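Local coordinates for protein bacterioferritin (Mycobacterium tuberculosis, PDB 3UOI) that probably stores iron as a 24-subunit haem-binding shell, oxidising Fe(II) to Fe(III) with dioxygen at ferroxidase centres and laying down the mineral in its central cavity, at residues Asn14-Leu17 against Thr18-Leu21; Ile95-Asp98 against Val99-Arg102; Leu21-Ile24 against Asn25-Leu29. All coordinates share one frame; numbering follows the deposited sequence.

In the fold
All three contacts are local, each between neighbouring turns of one helix, so none closes a long loop and none nests in another. From the N terminus, contact 1 comes first, on helix 7-36. Contact 3 takes over on the same helix at L21, the residue they share. Contact 2 comes much later, on helix 85-112. That helix lies against helix 7-36 in the four-helix bundle and touches both earlier contacts. Q16 of contact 1 meets R102 and V99 of contact 2. Y27 of contact 3 meets I95 and E96, with a probable hydrogen bond between Y27 OH and E96 OE2. Contact 3 also faces the haem.

Contact 1: residues Asn14-Leu17 against Thr18-Leu21; sequences NEQL and TSEL
Q16 and E20 sit one turn apart on helix 7-36, and their flat ends give the contact its character. Q16 NE2 donates a hydrogen bond to E20 OE1 at 2.9 Å. The bond stays close to the amide plane of Q16 but reaches E20 OE1 from above the carboxylate plane; the two planes stand 75° apart. Q16 has CG anti to the backbone N (chi1 -176°), and the chain then bends at chi2, which brings the amide alongside E20. E20 is bent as well, and its CG passes 3.2 Å from Q16 O. The other end of the amide is also used: Q16 OE1 accepts a bond from R102 on helix 85-112.

L17 and L21 meet at an angle, with L17 CD1 4.0 Å from L21 CG. L21 CG also rests 3.3 Å from L17 O. Backbone bonds join the turns, among them L21 N to L17 O at 3.0 Å. T18 OG1 bonds to R75, and the N14 amide to N72 and L70.

E20 is a predicted ligand of the first iron, and E53 and H56 lie close to it. Q16 would then be a second-shell residue. Its amide is held at both ends, oxygen on the arginine and nitrogen on the carboxylate, which should fix its rotation and may help to position E20 OE1.

Contact 2: residues Ile95-Asp98 against Val99-Arg102; sequences IEYD and VLNR
N101 N and R102 N donate to the carbonyls one turn back. N101 N lies 3.0 Å from Y97 O and R102 N lies 3.1 Å from D98 O, both with N-H...O angles of 166°. V99 N to I95 O and L100 N to E96 O continue the pattern along helix 85-112.

The polar side chains look mainly outside these turns. R102 bends at chi3 (58°), which folds its guanidinium back so that D98 O lies over one face, 4.0 Å from R102 NH1. R102 NH2 bonds to Q16 of helix 7-36. D98 OD2 is 6.0 Å from R102 NH1 and instead has a long, weak ion pair with R80. Y97 OH is hydrogen-bonded to E137 on helix 116-146.

Y97 and L100 are the side-chain pair: L100 CD1 approaches the ring obliquely, 4.2 Å from Y97 CD1. N101 CG and V99 CG2 rest against carbonyl oxygens, N101 CG 3.3 Å from Y97 O and V99 CG2 3.7 Å from I95 O.

Backbone bonds carry most of the link between these turns. R102 and V99 reach helix 7-36, while Y97 and E96 reach helix 116-146. E96, a predicted ligand of the second iron, touches H132 there, at the probable diiron site.

Contact 3: residues Leu21-Ile24 against Asn25-Leu29; sequences LTAI and NQYFL. With HEM (protoporphyrin IX containing Fe), chain B.
A23 and Y27 form the tight part of this contact. A23 CB lies over one face of the Y27 ring in a CH-pi contact, 4.1 Å from the ring centroid and offset toward the rim. Y27 N bonds to A23 O at 2.8 Å, and Y27 CG sits 3.1 Å from the same oxygen. The Y27 ring meets that of H132, and its OH reaches E96.

The haem side is close-packed too. F28 has CG anti to the backbone N (chi1 -165°), which swings the ring out toward the haem. One face takes the haem methyl CMB over its centre, with F28 CE2 3.4 Å from CMB. L21 CD2 touches the methyl CMC at 3.7 Å. I24 CD1 lies 4.0 Å from CMC, and the I24 side chain also touches M54, the predicted axial ligand.

T22 and Q26 are looser toward each other. A backbone bond joins them, but their polar ends turn to other partners: T22 OG1 to T18 O and G77, Q26 to R80 and D92. All the touching residues are buried, so the looser side is not a solvent face. Y73 of a neighbouring subunit accepts a bond from N25 ND2.

One face of the helix thus lines the haem pocket and another looks into the four-helix bundle, as in bacterioferritins, where one haem is shared by each subunit dimer.

Contact 1: residues Asn14-Leu17 against Thr18-Leu21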
# COMPACT_ATOMS: atom_id res chain seq x y z
N ASN A 14 20.68 -25.83 -44.86
CA ASN A 14 22.07 -25.67 -44.48
C ASN A 14 22.74 -24.51 -45.18
O ASN A 14 23.59 -23.89 -44.66
CB ASN A 14 22.87 -26.94 -44.60
CG ASN A 14 22.91 -27.70 -43.35
OD1 ASN A 14 23.37 -27.22 -42.36
ND2 ASN A 14 22.45 -28.91 -43.40
N GLU A 15 22.30 -24.27 -46.39
CA GLU A 15 22.78 -23.17 -47.16
C GLU A 15 22.40 -21.88 -46.49
O GLU A 15 23.16 -20.99 -46.41
CB GLU A 15 22.16 -23.20 -48.54
CG GLU A 15 22.98 -23.81 -49.59
CD GLU A 15 22.35 -23.66 -50.93
OE1 GLU A 15 21.95 -24.67 -51.48
OE2 GLU A 15 22.26 -22.53 -51.42
N GLN A 16 21.15 -21.80 -46.05
CA GLN A 16 20.60 -20.63 -45.41
C GLN A 16 21.23 -20.45 -44.07
O GLN A 16 21.48 -19.35 -43.66
CB GLN A 16 19.09 -20.63 -45.40
CG GLN A 16 18.45 -19.40 -44.83
CD GLN A 16 18.76 -18.12 -45.58
OE1 GLN A 16 19.05 -18.11 -46.75
NE2 GLN A 16 18.73 -17.05 -44.86
N LEU A 17 21.48 -21.55 -43.39
CA LEU A 17 22.11 -21.51 -42.11
C LEU A 17 23.49 -20.90 -42.26
O LEU A 17 23.85 -20.05 -41.52
CB LEU A 17 22.22 -22.91 -41.53
CG LEU A 17 23.12 -23.04 -40.30
CD1 LEU A 17 22.75 -22.04 -39.23
CD2 LEU A 17 23.10 -24.39 -39.74
N THR A 18 24.24 -21.32 -43.25
CA THR A 18 25.58 -20.82 -43.49
C THR A 18 25.47 -19.27 -43.73
O THR A 18 26.22 -18.49 -43.21
CB THR A 18 26.27 -21.57 -44.67
OG1 THR A 18 26.80 -22.81 -44.23
CG2 THR A 18 27.37 -20.77 -45.31
N SER A 19 24.46 -18.89 -44.47
CA SER A 19 24.22 -17.51 -44.74
C SER A 19 23.98 -16.71 -43.43
O SER A 19 24.52 -15.66 -43.27
CB SER A 19 22.99 -17.40 -45.63
OG SER A 19 22.78 -16.12 -46.06
N GLU A 20 23.17 -17.26 -42.54
CA GLU A 20 22.86 -16.62 -41.27
C GLU A 20 24.12 -16.45 -40.43
O GLU A 20 24.31 -15.42 -39.78
CB GLU A 20 21.81 -17.42 -40.50
CG GLU A 20 20.49 -17.57 -41.22
CD GLU A 20 19.83 -16.23 -41.50
OE1 GLU A 20 18.73 -16.22 -42.10
OE2 GLU A 20 20.41 -15.19 -41.13
N LEU A 21 24.98 -17.47 -40.43
CA LEU A 21 26.18 -17.40 -39.67
C LEU A 21 27.08 -16.28 -40.21
O LEU A 21 27.66 -15.57 -39.46
CB LEU A 21 26.86 -18.74 -39.69
CG LEU A 21 26.05 -19.82 -39.04
CD1 LEU A 21 26.83 -20.99 -39.11
CD2 LEU A 21 25.83 -19.48 -37.66

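Contact 2: residues Ile95-Asp98 against Val99-Arg102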
# COMPACT_ATOMS: atom_id res chain seq x y z
N ILE A 95 24.34 -9.25 -48.77
CA ILE A 95 23.98 -10.50 -48.16
C ILE A 95 22.45 -10.77 -48.01
O ILE A 95 21.97 -11.83 -48.24
CB ILE A 95 24.73 -10.69 -46.82
CG1 ILE A 95 24.45 -12.05 -46.24
CG2 ILE A 95 24.38 -9.65 -45.85
CD1 ILE A 95 25.60 -12.66 -45.62
N GLU A 96 21.70 -9.77 -47.64
CA GLU A 96 20.27 -9.91 -47.61
C GLU A 96 19.71 -10.18 -49.04
O GLU A 96 18.82 -10.97 -49.19
CB GLU A 96 19.63 -8.67 -47.02
CG GLU A 96 20.17 -8.21 -45.69
CD GLU A 96 20.20 -6.72 -45.64
OE1 GLU A 96 19.53 -6.10 -46.50
OE2 GLU A 96 20.86 -6.13 -44.78
N TYR A 97 20.23 -9.52 -50.06
CA TYR A 97 19.82 -9.79 -51.43
C TYR A 97 20.18 -11.21 -51.83
O TYR A 97 19.42 -11.85 -52.46
CB TYR A 97 20.34 -8.75 -52.41
CG TYR A 97 19.45 -7.56 -52.57
CD1 TYR A 97 18.17 -7.72 -53.03
CD2 TYR A 97 19.88 -6.30 -52.31
CE1 TYR A 97 17.37 -6.69 -53.17
CE2 TYR A 97 19.07 -5.27 -52.44
CZ TYR A 97 17.81 -5.46 -52.89
OH TYR A 97 16.94 -4.44 -53.06
N ASP A 98 21.34 -11.67 -51.40
CA ASP A 98 21.72 -13.02 -51.64
C ASP A 98 20.70 -13.94 -51.00
O ASP A 98 20.33 -14.86 -51.59
CB ASP A 98 23.09 -13.35 -51.10
CG ASP A 98 24.17 -13.04 -52.05
OD1 ASP A 98 23.89 -12.37 -53.00
OD2 ASP A 98 25.31 -13.42 -51.84
N VAL A 99 20.22 -13.63 -49.82
CA VAL A 99 19.18 -14.46 -49.21
C VAL A 99 17.88 -14.50 -50.03
O VAL A 99 17.30 -15.52 -50.22
CB VAL A 99 18.88 -14.05 -47.75
CG1 VAL A 99 17.58 -14.62 -47.30
CG2 VAL A 99 19.93 -14.54 -46.89
N LEU A 100 17.46 -13.36 -50.52
CA LEU A 100 16.26 -13.33 -51.28
C LEU A 100 16.45 -14.18 -52.54
O LEU A 100 15.64 -14.96 -52.85
CB LEU A 100 15.86 -11.92 -51.59
CG LEU A 100 15.43 -11.04 -50.44
CD1 LEU A 100 15.04 -9.72 -51.00
CD2 LEU A 100 14.31 -11.62 -49.69
N ASN A 101 17.58 -14.06 -53.19
CA ASN A 101 17.84 -14.81 -54.37
C ASN A 101 17.78 -16.32 -54.10
O ASN A 101 17.26 -17.03 -54.89
CB ASN A 101 19.18 -14.40 -54.95
CG ASN A 101 19.18 -12.96 -55.53
OD1 ASN A 101 20.21 -12.50 -55.97
ND2 ASN A 101 18.06 -12.29 -55.53
N ARG A 102 18.34 -16.80 -53.01
CA ARG A 102 18.21 -18.18 -52.62
C ARG A 102 16.84 -18.66 -52.11
O ARG A 102 16.42 -19.69 -52.44
CB ARG A 102 19.35 -18.59 -51.65
CG ARG A 102 19.10 -19.87 -50.92
CD ARG A 102 20.17 -20.23 -49.92
NE ARG A 102 20.35 -19.21 -48.93
CZ ARG A 102 21.22 -18.23 -49.02
NH1 ARG A 102 22.03 -18.13 -50.05
NH2 ARG A 102 21.29 -17.34 -48.10

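Contact 3: residues Leu21-Ile24 against Asn25-Leu29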
# COMPACT_ATOMS: atom_id res chain seq x y z
N LEU A 21 24.98 -17.47 -40.43
CA LEU A 21 26.18 -17.40 -39.67
C LEU A 21 27.08 -16.28 -40.21
O LEU A 21 27.66 -15.57 -39.46
CB LEU A 21 26.86 -18.74 -39.69
CG LEU A 21 26.05 -19.82 -39.04
CD1 LEU A 21 26.83 -20.99 -39.11
CD2 LEU A 21 25.83 -19.48 -37.66
N THR A 22 27.15 -16.14 -41.51
CA THR A 22 27.96 -15.10 -42.09
C THR A 22 27.43 -13.72 -41.68
O THR A 22 28.16 -12.85 -41.31
CB THR A 22 27.94 -15.28 -43.60
OG1 THR A 22 27.89 -16.66 -43.89
CG2 THR A 22 29.09 -14.69 -44.28
N ALA A 23 26.12 -13.60 -41.73
CA ALA A 23 25.42 -12.38 -41.36
C ALA A 23 25.58 -12.00 -39.87
O ALA A 23 25.67 -10.84 -39.53
CB ALA A 23 24.01 -12.43 -41.73
N ILE A 24 25.59 -12.99 -39.00
CA ILE A 24 25.76 -12.72 -37.62
C ILE A 24 27.10 -12.07 -37.47
O ILE A 24 27.20 -10.99 -36.94
CB ILE A 24 25.78 -14.00 -36.79
CG1 ILE A 24 24.39 -14.57 -36.64
CG2 ILE A 24 26.36 -13.70 -35.49
CD1 ILE A 24 24.34 -15.93 -36.26
N ASN A 25 28.11 -12.70 -38.03
CA ASN A 25 29.42 -12.10 -37.95
C ASN A 25 29.57 -10.75 -38.67
O ASN A 25 30.18 -9.87 -38.20
CB ASN A 25 30.47 -13.06 -38.43
CG ASN A 25 30.61 -14.23 -37.54
OD1 ASN A 25 29.72 -14.55 -36.88
ND2 ASN A 25 31.75 -14.85 -37.54
N GLN A 26 29.01 -10.63 -39.83
CA GLN A 26 29.19 -9.38 -40.50
C GLN A 26 28.50 -8.30 -39.75
O GLN A 26 29.09 -7.30 -39.50
CB GLN A 26 28.78 -9.45 -41.97
CG GLN A 26 29.01 -8.21 -42.81
CD GLN A 26 28.70 -8.48 -44.24
OE1 GLN A 26 29.30 -9.31 -44.84
NE2 GLN A 26 27.74 -7.77 -44.78
N TYR A 27 27.26 -8.56 -39.35
CA TYR A 27 26.46 -7.58 -38.67
C TYR A 27 27.05 -7.20 -37.32
O TYR A 27 27.09 -6.07 -36.97
CB TYR A 27 24.98 -8.01 -38.52
CG TYR A 27 24.17 -8.20 -39.82
CD1 TYR A 27 24.63 -7.78 -41.03
CD2 TYR A 27 22.95 -8.80 -39.81
CE1 TYR A 27 23.91 -7.98 -42.20
CE2 TYR A 27 22.22 -8.99 -40.99
CZ TYR A 27 22.71 -8.59 -42.19
OH TYR A 27 22.01 -8.77 -43.38
N PHE A 28 27.53 -8.18 -36.61
CA PHE A 28 28.07 -7.88 -35.30
C PHE A 28 29.28 -7.01 -35.35
O PHE A 28 29.29 -5.99 -34.75
CB PHE A 28 28.43 -9.14 -34.52
CG PHE A 28 28.66 -8.90 -33.04
CD1 PHE A 28 27.60 -8.88 -32.14
CD2 PHE A 28 29.92 -8.72 -32.53
CE1 PHE A 28 27.80 -8.68 -30.79
CE2 PHE A 28 30.10 -8.51 -31.16
CZ PHE A 28 29.05 -8.50 -30.31
N LEU A 29 30.26 -7.42 -36.15
CA LEU A 29 31.52 -6.70 -36.26
C LEU A 29 31.27 -5.31 -36.77
O LEU A 29 31.85 -4.41 -36.31
CB LEU A 29 32.53 -7.41 -37.11
CG LEU A 29 33.86 -6.71 -37.23
CD1 LEU A 29 34.69 -6.85 -36.04
CD2 LEU A 29 34.56 -7.24 -38.37
CHA HEM B . 23.09 -13.57 -27.71
CHB HEM B . 27.43 -12.27 -29.32
CHC HEM B . 27.35 -16.03 -32.35
CHD HEM B . 23.10 -17.51 -30.59
C1A HEM B . 24.33 -12.97 -27.74
C2A HEM B . 24.92 -12.07 -26.77
C3A HEM B . 26.13 -11.72 -27.27
C4A HEM B . 26.32 -12.36 -28.51
CMA HEM B . 27.19 -10.80 -26.64
CAA HEM B . 24.21 -11.66 -25.45
CBA HEM B . 24.01 -12.94 -24.63
CGA HEM B . 24.36 -12.84 -23.15
O1A HEM B . 24.67 -13.89 -22.46
O2A HEM B . 24.31 -11.70 -22.61
C1B HEM B . 27.77 -13.15 -30.34
C2B HEM B . 28.90 -13.01 -31.25
C3B HEM B . 28.90 -14.05 -32.07
C4B HEM B . 27.74 -14.87 -31.72
CMB HEM B . 29.98 -11.90 -31.25
CAB HEM B . 29.98 -14.25 -33.17
CBB HEM B . 29.79 -15.10 -34.17
C1C HEM B . 26.20 -16.80 -32.17
C2C HEM B . 25.79 -17.94 -32.98
C3C HEM B . 24.62 -18.35 -32.45
C4C HEM B . 24.22 -17.45 -31.37
CMC HEM B . 26.59 -18.55 -34.17
CAC HEM B . 23.77 -19.54 -32.90
CBC HEM B . 22.48 -19.47 -32.53
C1D HEM B . 22.67 -16.53 -29.72
C2D HEM B . 21.36 -16.49 -29.13
C3D HEM B . 21.40 -15.25 -28.25
C4D HEM B . 22.70 -14.71 -28.39
CMD HEM B . 20.19 -17.51 -29.30
CAD HEM B . 20.32 -14.70 -27.34
CBD HEM B . 19.36 -13.96 -28.26
CGD HEM B . 18.39 -13.26 -27.35
O1D HEM B . 18.80 -12.80 -26.24
O2D HEM B . 17.21 -13.20 -27.74
NA HEM B . 25.21 -13.09 -28.77
NB HEM B . 27.06 -14.28 -30.66
NC HEM B . 25.22 -16.56 -31.23
ND HEM B . 23.45 -15.45 -29.33
FE HEM B . 25.15 -14.88 -30.01